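Local coordinates for protein nitrite transporter NirC (Salmonella enterica subsp. enterica serovar Typhimurium, PDB 4FC4) that carries nitrite into and out of the cell across the cytoplasmic membrane, as a pentameric channel of the formate/nitrite transporter family, at residues A11-I16 with A93-H98; N7-N12 with T84-L89; I43-L48 with G62-I67; V117-L122 with N201-A206. All coordinates share one frame; numbering follows the deposited sequence.

Interaction 1. Residues A11-I16 with A93-H98; sequences ANAARI and AGTISH
While Ala13 and Ala14 meet Thr95 and Ile96, the flat guanidinium of Arg15 points off from that meeting and takes Asn12 OD1 at its edge, in the guanidinium plane. The grip is side-on: NE and NH2 of Arg15 both bond the same oxygen, and the shorter bond, from Arg15 NH2 to Asn12 OD1, is 2.7 Å long and bent to 152°. Two N-H groups on one oxygen hold the Asn12 amide in place along the helix, and a salt bridge to Glu78 gives Arg15 NH2 a second partner. Across the contact itself no hydrogen bond forms. Ile96 lays its CG2 branch on the helix backbone, with Ile96 CG2 3.7 Å from Ala14 CA and 3.8 Å from Ala13 O. The other branch ends with Ile96 CD1 4.2 Å from Ala13 CB, so the residue spans two neighbouring alanines. Its chi1 of 61° puts CG1 between N and the carbonyl carbon and spreads the two branches this way. Thr95 meets the helix with carbon, Thr95 CB lying 4.2 Å from Ala14 CB, and its hydroxyl bonds Ala10 O one turn earlier. Residues 93-98 form the tight link between two helices: a Schellman motif at Gly94, with positive phi, ends helix 80-93, and Ser97 is the N-cap of helix 98-125, its OG bonded to Gln100 N. The link lies against helix 3-22, whose Ala13 and Ile16 also reach Leu87 and His83 of helix 80-93.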
loop_
_atom_site.group_PDB
_atom_site.type_symbol
_atom_site.label_atom_id
_atom_site.label_comp_id
_atom_site.label_asym_id
_atom_site.label_seq_id
_atom_site.Cartn_x
_atom_site.Cartn_y
_atom_site.Cartn_z
ATOM N N ALA B 11 -5.388 -28.240 -15.199
ATOM C CA ALA B 11 -6.852 -28.241 -15.277
ATOM C C ALA B 11 -7.242 -27.014 -16.093
ATOM O O ALA B 11 -8.113 -27.085 -16.944
ATOM C CB ALA B 11 -7.505 -28.228 -13.914
ATOM N N ASN B 12 -6.553 -25.902 -15.895
ATOM C CA ASN B 12 -6.837 -24.737 -16.703
ATOM C C ASN B 12 -6.627 -24.980 -18.229
ATOM O O ASN B 12 -7.365 -24.481 -19.090
ATOM C CB ASN B 12 -5.986 -23.608 -16.209
ATOM C CG ASN B 12 -6.431 -22.268 -16.745
ATOM O OD1 ASN B 12 -7.621 -21.966 -16.823
ATOM N ND2 ASN B 12 -5.472 -21.461 -17.132
ATOM N N ALA B 13 -5.624 -25.770 -18.565
ATOM C CA ALA B 13 -5.316 -26.001 -19.945
ATOM C C ALA B 13 -6.439 -26.808 -20.614
ATOM O O ALA B 13 -6.841 -26.475 -21.755
ATOM C CB ALA B 13 -3.973 -26.677 -20.046
ATOM N N ALA B 14 -6.947 -27.840 -19.917
ATOM C CA ALA B 14 -8.142 -28.604 -20.384
ATOM C C ALA B 14 -9.387 -27.727 -20.537
ATOM O O ALA B 14 -10.157 -27.893 -21.485
ATOM C CB ALA B 14 -8.441 -29.863 -19.531
ATOM N N ARG B 15 -9.548 -26.778 -19.634
ATOM C CA ARG B 15 -10.649 -25.822 -19.683
ATOM C C ARG B 15 -10.534 -24.915 -20.879
ATOM O O ARG B 15 -11.550 -24.656 -21.524
ATOM C CB ARG B 15 -10.694 -24.955 -18.413
ATOM C CG ARG B 15 -11.961 -24.115 -18.300
ATOM C CD ARG B 15 -11.814 -22.939 -17.340
ATOM N NE ARG B 15 -10.584 -22.158 -17.509
ATOM C CZ ARG B 15 -10.426 -21.125 -18.359
ATOM N NH1 ARG B 15 -11.403 -20.758 -19.182
ATOM N NH2 ARG B 15 -9.266 -20.474 -18.428
ATOM N N ILE B 16 -9.309 -24.416 -21.139
ATOM C CA ILE B 16 -9.019 -23.606 -22.321
ATOM C C ILE B 16 -9.334 -24.412 -23.595
ATOM O O ILE B 16 -10.044 -23.943 -24.480
ATOM C CB ILE B 16 -7.556 -23.119 -22.317
ATOM C CG1 ILE B 16 -7.325 -22.047 -21.242
ATOM C CG2 ILE B 16 -7.126 -22.599 -23.703
ATOM C CD1 ILE B 16 -5.854 -21.847 -20.926
ATOM N N ALA B 93 1.180 -32.862 -18.065
ATOM C CA ALA B 93 0.301 -33.614 -17.161
ATOM C C ALA B 93 -0.577 -34.637 -17.873
ATOM O O ALA B 93 -1.139 -35.523 -17.237
ATOM C CB ALA B 93 -0.579 -32.658 -16.396
ATOM N N GLY B 94 -0.701 -34.518 -19.188
ATOM C CA GLY B 94 -1.545 -35.426 -19.974
ATOM C C GLY B 94 -2.983 -34.948 -20.101
ATOM O O GLY B 94 -3.793 -35.657 -20.624
ATOM N N THR B 95 -3.316 -33.735 -19.639
ATOM C CA THR B 95 -4.713 -33.253 -19.762
ATOM C C THR B 95 -5.121 -32.748 -21.169
ATOM O O THR B 95 -6.309 -32.698 -21.508
ATOM C CB THR B 95 -5.065 -32.194 -18.712
ATOM O OG1 THR B 95 -4.306 -31.023 -18.981
ATOM C CG2 THR B 95 -4.823 -32.697 -17.276
ATOM N N ILE B 96 -4.137 -32.376 -21.969
ATOM C CA ILE B 96 -4.348 -32.022 -23.365
ATOM C C ILE B 96 -3.189 -32.621 -24.183
ATOM O O ILE B 96 -2.172 -33.000 -23.592
ATOM C CB ILE B 96 -4.391 -30.497 -23.547
ATOM C CG1 ILE B 96 -3.065 -29.866 -23.101
ATOM C CG2 ILE B 96 -5.565 -29.891 -22.760
ATOM C CD1 ILE B 96 -2.833 -28.491 -23.672
ATOM N N SER B 97 -3.330 -32.716 -25.514
ATOM C CA SER B 97 -2.245 -33.190 -26.394
ATOM C C SER B 97 -1.341 -32.047 -26.886
ATOM O O SER B 97 -1.749 -30.882 -26.845
ATOM C CB SER B 97 -2.824 -33.922 -27.607
ATOM O OG SER B 97 -3.404 -32.980 -28.483
ATOM N N HIS B 98 -0.121 -32.396 -27.331
ATOM C CA HIS B 98 0.800 -31.510 -28.067
ATOM C C HIS B 98 0.008 -30.779 -29.124
ATOM O O HIS B 98 0.138 -29.548 -29.286
ATOM C CB HIS B 98 1.927 -32.308 -28.779
ATOM C CG HIS B 98 3.129 -32.665 -27.903
ATOM N ND1 HIS B 98 3.427 -33.949 -27.553
ATOM C CD2 HIS B 98 4.152 -31.858 -27.348
ATOM C CE1 HIS B 98 4.560 -33.965 -26.803
ATOM N NE2 HIS B 98 5.002 -32.682 -26.673
#

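Interaction 2. Residues N7-N12 with T84-L89; sequences NKCAAN and TMFLTL
Cys9 and Asn12 pack on Phe86 and Leu89 in a steep helix-on-helix crossing, buried where helix 3-22 lies across helix 80-93. In the formate/nitrite transporter fold, which resembles that of aquaporins, helix 80-93 probably forms the second half of the broken second transmembrane span. The axes of the two segments run 98° apart and approach to 7.5 Å, close enough for Cys9 and Phe86 to bring their CA atoms within 5.1 Å. Small residues permit this: Ala10 offers just a methyl to the carbonyl of Leu89, and Cys9 fits between two larger side chains. Its CB rests 3.6 Å from Leu89 CD1 and also lies at the edge of the Phe86 ring, in plane, while Cys9 SG makes an oblique sulfur-aromatic contact, 5.0 Å from the ring centroid. Beyond the contact, Ile168 and Ile172 of helix 150-172 also touch Phe86. The ring is sandwiched between unlike groups, with Met85 CE offset toward the rim on one face. Arg15 holds Asn12 OD1, and Asn12 ND2 stands over the centre of the opposite face, its amide turned 82° against the ring, with CG anti to the backbone N (chi1 -166°) and ND2 3.1 Å above the ring plane.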
loop_
_atom_site.group_PDB
_atom_site.type_symbol
_atom_site.label_atom_id
_atom_site.label_comp_id
_atom_site.label_asym_id
_atom_site.label_seq_id
_atom_site.Cartn_x
_atom_site.Cartn_y
_atom_site.Cartn_z
ATOM N N ASN B 7 -1.112 -28.999 -11.187
ATOM C CA ASN B 7 -2.438 -29.573 -11.515
ATOM C C ASN B 7 -3.492 -28.543 -11.821
ATOM O O ASN B 7 -4.276 -28.754 -12.730
ATOM C CB ASN B 7 -2.939 -30.552 -10.465
ATOM C CG ASN B 7 -2.112 -31.824 -10.428
ATOM O OD1 ASN B 7 -1.972 -32.439 -9.376
ATOM N ND2 ASN B 7 -1.526 -32.202 -11.566
ATOM N N LYS B 8 -3.500 -27.432 -11.081
ATOM C CA LYS B 8 -4.311 -26.279 -11.445
ATOM C C LYS B 8 -4.044 -25.709 -12.848
ATOM O O LYS B 8 -4.995 -25.426 -13.590
ATOM C CB LYS B 8 -4.185 -25.194 -10.384
ATOM C CG LYS B 8 -5.170 -25.322 -9.232
ATOM C CD LYS B 8 -4.512 -25.036 -7.880
ATOM C CE LYS B 8 -5.341 -24.059 -7.064
ATOM N NZ LYS B 8 -4.626 -23.870 -5.778
ATOM N N CYS B 9 -2.770 -25.575 -13.236
ATOM C CA CYS B 9 -2.441 -25.127 -14.600
ATOM C C CYS B 9 -2.891 -26.096 -15.673
ATOM O O CYS B 9 -3.401 -25.714 -16.728
ATOM C CB CYS B 9 -0.955 -24.947 -14.741
ATOM S SG CYS B 9 -0.288 -23.622 -13.736
ATOM N N ALA B 10 -2.651 -27.357 -15.390
ATOM C CA ALA B 10 -3.106 -28.449 -16.187
ATOM C C ALA B 10 -4.663 -28.531 -16.281
ATOM O O ALA B 10 -5.190 -28.865 -17.339
ATOM C CB ALA B 10 -2.516 -29.747 -15.625
ATOM N N ALA B 11 -5.388 -28.240 -15.199
ATOM C CA ALA B 11 -6.852 -28.241 -15.277
ATOM C C ALA B 11 -7.242 -27.014 -16.093
ATOM O O ALA B 11 -8.113 -27.085 -16.944
ATOM C CB ALA B 11 -7.505 -28.228 -13.914
ATOM N N ASN B 12 -6.553 -25.902 -15.895
ATOM C CA ASN B 12 -6.837 -24.737 -16.703
ATOM C C ASN B 12 -6.627 -24.980 -18.229
ATOM O O ASN B 12 -7.365 -24.481 -19.090
ATOM C CB ASN B 12 -5.986 -23.608 -16.209
ATOM C CG ASN B 12 -6.431 -22.268 -16.745
ATOM O OD1 ASN B 12 -7.621 -21.966 -16.823
ATOM N ND2 ASN B 12 -5.472 -21.461 -17.132
ATOM N N THR B 84 1.088 -19.909 -22.976
ATOM C CA THR B 84 2.341 -20.645 -23.269
ATOM C C THR B 84 2.742 -21.583 -22.110
ATOM O O THR B 84 3.149 -22.765 -22.376
ATOM C CB THR B 84 3.549 -19.761 -23.640
ATOM O OG1 THR B 84 3.925 -18.992 -22.515
ATOM C CG2 THR B 84 3.281 -18.875 -24.826
ATOM N N MET B 85 2.640 -21.055 -20.860
ATOM C CA MET B 85 2.837 -21.858 -19.624
ATOM C C MET B 85 1.745 -22.893 -19.358
ATOM O O MET B 85 2.067 -24.064 -19.129
ATOM C CB MET B 85 3.003 -20.988 -18.381
ATOM C CG MET B 85 3.265 -21.733 -17.068
ATOM S SD MET B 85 3.473 -20.503 -15.723
ATOM C CE MET B 85 1.785 -20.009 -15.393
ATOM N N PHE B 86 0.476 -22.485 -19.421
ATOM C CA PHE B 86 -0.627 -23.337 -18.984
ATOM C C PHE B 86 -0.659 -24.601 -19.837
ATOM O O PHE B 86 -0.729 -25.770 -19.334
ATOM C CB PHE B 86 -1.994 -22.596 -19.086
ATOM C CG PHE B 86 -2.238 -21.543 -18.012
ATOM C CD1 PHE B 86 -2.176 -21.856 -16.644
ATOM C CD2 PHE B 86 -2.567 -20.220 -18.370
ATOM C CE1 PHE B 86 -2.427 -20.872 -15.661
ATOM C CE2 PHE B 86 -2.811 -19.236 -17.398
ATOM C CZ PHE B 86 -2.729 -19.556 -16.048
ATOM N N LEU B 87 -0.621 -24.354 -21.148
ATOM C CA LEU B 87 -0.717 -25.414 -22.123
ATOM C C LEU B 87 0.468 -26.362 -22.043
ATOM O O LEU B 87 0.312 -27.552 -22.253
ATOM C CB LEU B 87 -0.916 -24.845 -23.517
ATOM C CG LEU B 87 -2.151 -23.946 -23.667
ATOM C CD1 LEU B 87 -2.312 -23.556 -25.121
ATOM C CD2 LEU B 87 -3.425 -24.650 -23.220
ATOM N N THR B 88 1.634 -25.847 -21.675
ATOM C CA THR B 88 2.830 -26.674 -21.571
ATOM C C THR B 88 2.610 -27.705 -20.460
ATOM O O THR B 88 2.749 -28.943 -20.695
ATOM C CB THR B 88 4.085 -25.804 -21.293
ATOM O OG1 THR B 88 4.446 -25.125 -22.508
ATOM C CG2 THR B 88 5.258 -26.651 -20.800
ATOM N N LEU B 89 2.255 -27.187 -19.279
ATOM C CA LEU B 89 1.933 -27.996 -18.117
ATOM C C LEU B 89 0.798 -28.948 -18.437
ATOM O O LEU B 89 0.810 -30.090 -17.980
ATOM C CB LEU B 89 1.611 -27.110 -16.880
ATOM C CG LEU B 89 2.875 -26.391 -16.376
ATOM C CD1 LEU B 89 2.616 -25.396 -15.260
ATOM C CD2 LEU B 89 3.890 -27.419 -15.896
#

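Interaction 3. Residues I43-L48 with G62-I67; sequences ILIFTL and GATFGI
Ile45 and Thr64 pass side by side, pointing opposite ways, so that a methyl meets a hydroxyl: Ile45 CG2 comes to 3.2 Å from Thr64 OG1. The second Ile45 branch crosses the Phe65 side chain, bringing Ile45 CD1 to 3.7 Å from Phe65 CD1 at a slant to the ring. One isoleucine thus straddles two consecutive residues, its chi1 of 63° placing CG1 and CD1 by the ring and CG2 by the threonine. Leu48, a turn further along helix 24-51, crosses Thr64 with its CD1 methyl, Leu48 CD1 lying 3.5 Å from Thr64 OG1. Leu44 extends CG anti to its backbone N (chi1 166°), setting Leu44 CD2 3.5 Å from Thr64 O and 4.0 Å from Ile67 CG2. Helix 24-51, the first transmembrane span, is packed on residues 64-67, where helix 57-63 leads on to helix 67-75. The far sides are shared: Phe65 also lies on Leu187 and Ile191, while Leu44 touches Ala192 and Ile67 touches Trp185, both of the second subunit. No hydrogen bond crosses. The Thr64 hydroxyl meets these two methyls but bonds Val60 O, a turn earlier at helix 57-63, so a buried polar atom is satisfied locally and apolar packing holds the interface.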
loop_
_atom_site.group_PDB
_atom_site.type_symbol
_atom_site.label_atom_id
_atom_site.label_comp_id
_atom_site.label_asym_id
_atom_site.label_seq_id
_atom_site.Cartn_x
_atom_site.Cartn_y
_atom_site.Cartn_z
ATOM N N ILE B 43 -2.271 2.327 -22.469
ATOM C CA ILE B 43 -2.686 3.704 -22.652
ATOM C C ILE B 43 -2.339 4.448 -21.356
ATOM O O ILE B 43 -1.766 5.551 -21.419
ATOM C CB ILE B 43 -4.186 3.847 -23.009
ATOM C CG1 ILE B 43 -4.477 3.179 -24.375
ATOM C CG2 ILE B 43 -4.545 5.340 -23.037
ATOM C CD1 ILE B 43 -5.930 2.918 -24.696
ATOM N N LEU B 44 -2.596 3.813 -20.200
ATOM C CA LEU B 44 -2.391 4.481 -18.909
ATOM C C LEU B 44 -0.922 4.898 -18.789
ATOM O O LEU B 44 -0.593 6.057 -18.507
ATOM C CB LEU B 44 -2.792 3.588 -17.726
ATOM C CG LEU B 44 -2.300 4.080 -16.340
ATOM C CD1 LEU B 44 -2.694 5.544 -16.070
ATOM C CD2 LEU B 44 -2.895 3.184 -15.250
ATOM N N ILE B 45 -0.022 3.965 -19.052
ATOM C CA ILE B 45 1.370 4.236 -18.661
ATOM C C ILE B 45 2.042 5.108 -19.710
ATOM O O ILE B 45 2.886 5.892 -19.387
ATOM C CB ILE B 45 2.177 2.953 -18.402
ATOM C CG1 ILE B 45 2.282 2.122 -19.702
ATOM C CG2 ILE B 45 1.573 2.148 -17.247
ATOM C CD1 ILE B 45 3.402 1.088 -19.649
ATOM N N PHE B 46 1.637 5.004 -20.966
ATOM C CA PHE B 46 2.120 5.978 -21.956
ATOM C C PHE B 46 1.576 7.394 -21.764
ATOM O O PHE B 46 2.282 8.335 -22.002
ATOM C CB PHE B 46 1.942 5.445 -23.360
ATOM C CG PHE B 46 3.001 4.485 -23.712
ATOM C CD1 PHE B 46 2.970 3.176 -23.173
ATOM C CD2 PHE B 46 4.116 4.892 -24.487
ATOM C CE1 PHE B 46 3.997 2.264 -23.439
ATOM C CE2 PHE B 46 5.127 3.984 -24.775
ATOM C CZ PHE B 46 5.056 2.664 -24.259
ATOM N N THR B 47 0.342 7.545 -21.292
ATOM C CA THR B 47 -0.156 8.849 -20.927
ATOM C C THR B 47 0.703 9.430 -19.819
ATOM O O THR B 47 1.071 10.604 -19.855
ATOM C CB THR B 47 -1.637 8.724 -20.488
ATOM O OG1 THR B 47 -2.330 8.051 -21.573
ATOM C CG2 THR B 47 -2.300 10.102 -20.245
ATOM N N LEU B 48 1.043 8.625 -18.828
ATOM C CA LEU B 48 1.768 9.158 -17.721
ATOM C C LEU B 48 3.208 9.480 -18.127
ATOM O O LEU B 48 3.727 10.560 -17.798
ATOM C CB LEU B 48 1.701 8.198 -16.524
ATOM C CG LEU B 48 0.278 7.962 -15.943
ATOM C CD1 LEU B 48 0.347 6.884 -14.848
ATOM C CD2 LEU B 48 -0.310 9.247 -15.382
ATOM N N GLY B 62 6.420 1.732 -14.797
ATOM C CA GLY B 62 6.485 0.368 -14.263
ATOM C C GLY B 62 5.495 0.249 -13.127
ATOM O O GLY B 62 4.722 -0.696 -13.089
ATOM N N ALA B 63 5.509 1.223 -12.219
ATOM C CA ALA B 63 4.665 1.185 -11.036
ATOM C C ALA B 63 3.149 1.251 -11.371
ATOM O O ALA B 63 2.311 0.953 -10.525
ATOM C CB ALA B 63 5.072 2.306 -10.060
ATOM N N THR B 64 2.789 1.659 -12.575
ATOM C CA THR B 64 1.374 1.887 -12.885
ATOM C C THR B 64 0.878 0.921 -13.936
ATOM O O THR B 64 -0.289 0.973 -14.307
ATOM C CB THR B 64 1.055 3.351 -13.313
ATOM O OG1 THR B 64 1.866 3.707 -14.455
ATOM C CG2 THR B 64 1.325 4.350 -12.149
ATOM N N PHE B 65 1.734 0.018 -14.400
ATOM C CA PHE B 65 1.307 -0.924 -15.426
ATOM C C PHE B 65 0.550 -2.112 -14.835
ATOM O O PHE B 65 -0.149 -2.838 -15.564
ATOM C CB PHE B 65 2.485 -1.391 -16.257
ATOM C CG PHE B 65 2.077 -2.196 -17.478
ATOM C CD1 PHE B 65 1.233 -1.650 -18.434
ATOM C CD2 PHE B 65 2.540 -3.545 -17.665
ATOM C CE1 PHE B 65 0.868 -2.394 -19.586
ATOM C CE2 PHE B 65 2.171 -4.275 -18.791
ATOM C CZ PHE B 65 1.339 -3.694 -19.765
ATOM N N GLY B 66 0.644 -2.283 -13.497
ATOM C CA GLY B 66 -0.042 -3.392 -12.788
ATOM C C GLY B 66 -1.499 -3.717 -13.196
ATOM O O GLY B 66 -1.922 -4.878 -13.202
ATOM N N ILE B 67 -2.286 -2.686 -13.482
ATOM C CA ILE B 67 -3.680 -2.878 -13.860
ATOM C C ILE B 67 -3.794 -3.887 -15.014
ATOM O O ILE B 67 -4.754 -4.669 -15.070
ATOM C CB ILE B 67 -4.362 -1.520 -14.169
ATOM C CG1 ILE B 67 -5.798 -1.731 -14.670
ATOM C CG2 ILE B 67 -3.513 -0.756 -15.160
ATOM C CD1 ILE B 67 -6.675 -0.526 -14.580
#

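Interaction 4. Residues V117-L122 with N201-A206; sequences VFVALL and NMTLFA
Ala120 and Ala206 press methyl on methyl at the tight end of this contact, with Ala120 CB 3.6 Å from Ala206 CB and no branch on either residue to hold the helices apart. Ala206 CB also comes within 4.1 Å of Val117 CA, so it touches the facing helix at the Val117 backbone as well as at the Ala120 methyl. Beside this pair, Val119, the residue before Ala120, crosses Thr203, a turn before Ala206, at about a right angle, and Val119 CG1 lies 3.8 Å from Thr203 OG1. That approach comes from Val119 CG1 standing between the backbone N and the carbonyl carbon (chi1 69°). The axes of the two segments run 38° apart and close to 8.4 Å, a spacing that small residues allow. In the formate/nitrite transporter fold, helix 198-209 follows the break after helix 177-192, and here it packs on the transmembrane helix 98-125, where Met202 continues the contact with Trp109, Leu113 and Ser116. The other side is looser. Val117 is partly on the surface, and its CB points away from helix 198-209, the side chain staying further off than Val117 CA; Phe210, beyond the helix end, covers Val117, Ala120 and Leu121. On a further flank Phe118 meets Phe240 of the second subunit edge-to-face, and Val119 and Leu122 pack on Leu159 of the same neighbour.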
loop_
_atom_site.group_PDB
_atom_site.type_symbol
_atom_site.label_atom_id
_atom_site.label_comp_id
_atom_site.label_asym_id
_atom_site.label_seq_id
_atom_site.Cartn_x
_atom_site.Cartn_y
_atom_site.Cartn_z
ATOM N N VAL B 117 -6.042 -4.126 -31.209
ATOM C CA VAL B 117 -6.310 -3.164 -32.274
ATOM C C VAL B 117 -7.581 -2.431 -31.900
ATOM O O VAL B 117 -7.735 -1.214 -32.116
ATOM C CB VAL B 117 -6.507 -3.872 -33.628
ATOM C CG1 VAL B 117 -7.124 -2.934 -34.663
ATOM C CG2 VAL B 117 -5.190 -4.454 -34.124
ATOM N N PHE B 118 -8.505 -3.174 -31.294
ATOM C CA PHE B 118 -9.813 -2.607 -30.994
ATOM C C PHE B 118 -9.767 -1.544 -29.900
ATOM O O PHE B 118 -10.383 -0.473 -30.071
ATOM C CB PHE B 118 -10.821 -3.690 -30.669
ATOM C CG PHE B 118 -12.155 -3.175 -30.131
ATOM C CD1 PHE B 118 -13.131 -2.648 -31.002
ATOM C CD2 PHE B 118 -12.451 -3.282 -28.768
ATOM C CE1 PHE B 118 -14.359 -2.231 -30.502
ATOM C CE2 PHE B 118 -13.687 -2.877 -28.278
ATOM C CZ PHE B 118 -14.634 -2.343 -29.143
ATOM N N VAL B 119 -9.064 -1.806 -28.792
ATOM C CA VAL B 119 -8.983 -0.771 -27.727
ATOM C C VAL B 119 -8.203 0.459 -28.296
ATOM O O VAL B 119 -8.473 1.625 -27.924
ATOM C CB VAL B 119 -8.356 -1.329 -26.424
ATOM C CG1 VAL B 119 -6.867 -1.616 -26.657
ATOM C CG2 VAL B 119 -8.555 -0.361 -25.225
ATOM N N ALA B 120 -7.279 0.220 -29.237
ATOM C CA ALA B 120 -6.531 1.348 -29.826
ATOM C C ALA B 120 -7.445 2.229 -30.698
ATOM O O ALA B 120 -7.400 3.492 -30.642
ATOM C CB ALA B 120 -5.288 0.863 -30.597
ATOM N N LEU B 121 -8.308 1.573 -31.468
ATOM C CA LEU B 121 -9.301 2.290 -32.284
ATOM C C LEU B 121 -10.194 3.228 -31.443
ATOM O O LEU B 121 -10.434 4.383 -31.836
ATOM C CB LEU B 121 -10.176 1.303 -33.029
ATOM C CG LEU B 121 -9.763 0.768 -34.389
ATOM C CD1 LEU B 121 -10.974 0.000 -34.961
ATOM C CD2 LEU B 121 -9.352 1.909 -35.341
ATOM N N LEU B 122 -10.736 2.704 -30.345
ATOM C CA LEU B 122 -11.622 3.446 -29.530
ATOM C C LEU B 122 -10.884 4.669 -28.979
ATOM O O LEU B 122 -11.448 5.756 -28.935
ATOM C CB LEU B 122 -12.152 2.593 -28.359
ATOM C CG LEU B 122 -13.016 1.330 -28.595
ATOM C CD1 LEU B 122 -13.257 0.645 -27.234
ATOM C CD2 LEU B 122 -14.353 1.597 -29.296
ATOM N N ASN B 201 2.690 -5.043 -26.804
ATOM C CA ASN B 201 3.238 -4.322 -27.946
ATOM C C ASN B 201 2.184 -4.111 -29.030
ATOM O O ASN B 201 2.157 -3.076 -29.679
ATOM C CB ASN B 201 4.483 -5.014 -28.539
ATOM C CG ASN B 201 5.751 -4.869 -27.677
ATOM O OD1 ASN B 201 6.813 -5.443 -28.039
ATOM N ND2 ASN B 201 5.670 -4.159 -26.553
ATOM N N MET B 202 1.303 -5.090 -29.194
ATOM C CA MET B 202 0.187 -5.001 -30.139
ATOM C C MET B 202 -0.595 -3.703 -29.963
ATOM O O MET B 202 -0.879 -3.039 -30.965
ATOM C CB MET B 202 -0.788 -6.181 -30.001
ATOM C CG MET B 202 -0.217 -7.549 -30.310
ATOM S SD MET B 202 -1.324 -8.905 -29.821
ATOM C CE MET B 202 -0.340 -10.302 -30.330
ATOM N N THR B 203 -0.944 -3.337 -28.728
ATOM C CA THR B 203 -1.669 -2.089 -28.511
ATOM C C THR B 203 -0.749 -0.893 -28.852
ATOM O O THR B 203 -1.143 0.070 -29.510
ATOM C CB THR B 203 -2.252 -1.953 -27.065
ATOM O OG1 THR B 203 -3.338 -2.876 -26.872
ATOM C CG2 THR B 203 -2.838 -0.559 -26.871
ATOM N N LEU B 204 0.500 -0.942 -28.408
ATOM C CA LEU B 204 1.383 0.188 -28.648
ATOM C C LEU B 204 1.497 0.385 -30.150
ATOM O O LEU B 204 1.400 1.528 -30.650
ATOM C CB LEU B 204 2.753 -0.053 -28.049
ATOM C CG LEU B 204 3.649 1.145 -28.300
ATOM C CD1 LEU B 204 3.165 2.398 -27.558
ATOM C CD2 LEU B 204 5.037 0.697 -27.905
ATOM N N PHE B 205 1.695 -0.727 -30.868
ATOM C CA PHE B 205 1.882 -0.635 -32.290
ATOM C C PHE B 205 0.679 -0.066 -32.989
ATOM O O PHE B 205 0.835 0.658 -33.978
ATOM C CB PHE B 205 2.334 -1.953 -32.902
ATOM C CG PHE B 205 3.740 -2.362 -32.495
ATOM C CD1 PHE B 205 4.744 -1.436 -32.388
ATOM C CD2 PHE B 205 4.046 -3.685 -32.199
ATOM C CE1 PHE B 205 6.026 -1.813 -32.000
ATOM C CE2 PHE B 205 5.329 -4.070 -31.820
ATOM C CZ PHE B 205 6.321 -3.130 -31.717
ATOM N N ALA B 206 -0.520 -0.322 -32.443
ATOM C CA ALA B 206 -1.752 0.071 -33.129
ATOM C C ALA B 206 -1.961 1.584 -32.876
ATOM O O ALA B 206 -2.278 2.374 -33.807
ATOM C CB ALA B 206 -2.931 -0.807 -32.692
#

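Overall arrangement
The four contacts fall into two groups on opposite sides of the chain's centre. Interactions 1 and 2, with centres about 6 Å apart, share Ala11 and Asn12 and tie helix 3-22 to helix 80-93 and the link after it; Thr95 OG1 lies 2.9 Å from Ala10 O between them. Interactions 3 and 4, centres about 15 Å apart, touch where Phe46 CE2 comes to 3.8 Å from Leu204 CD1, and both also meet the second subunit of the pentamer. Between the groups nothing touches: the nearest atoms of interactions 2 and 4 are about 11 Å apart. Helix 98-125 joins the groups, beginning at interaction 1 and carrying interaction 4 near its far end.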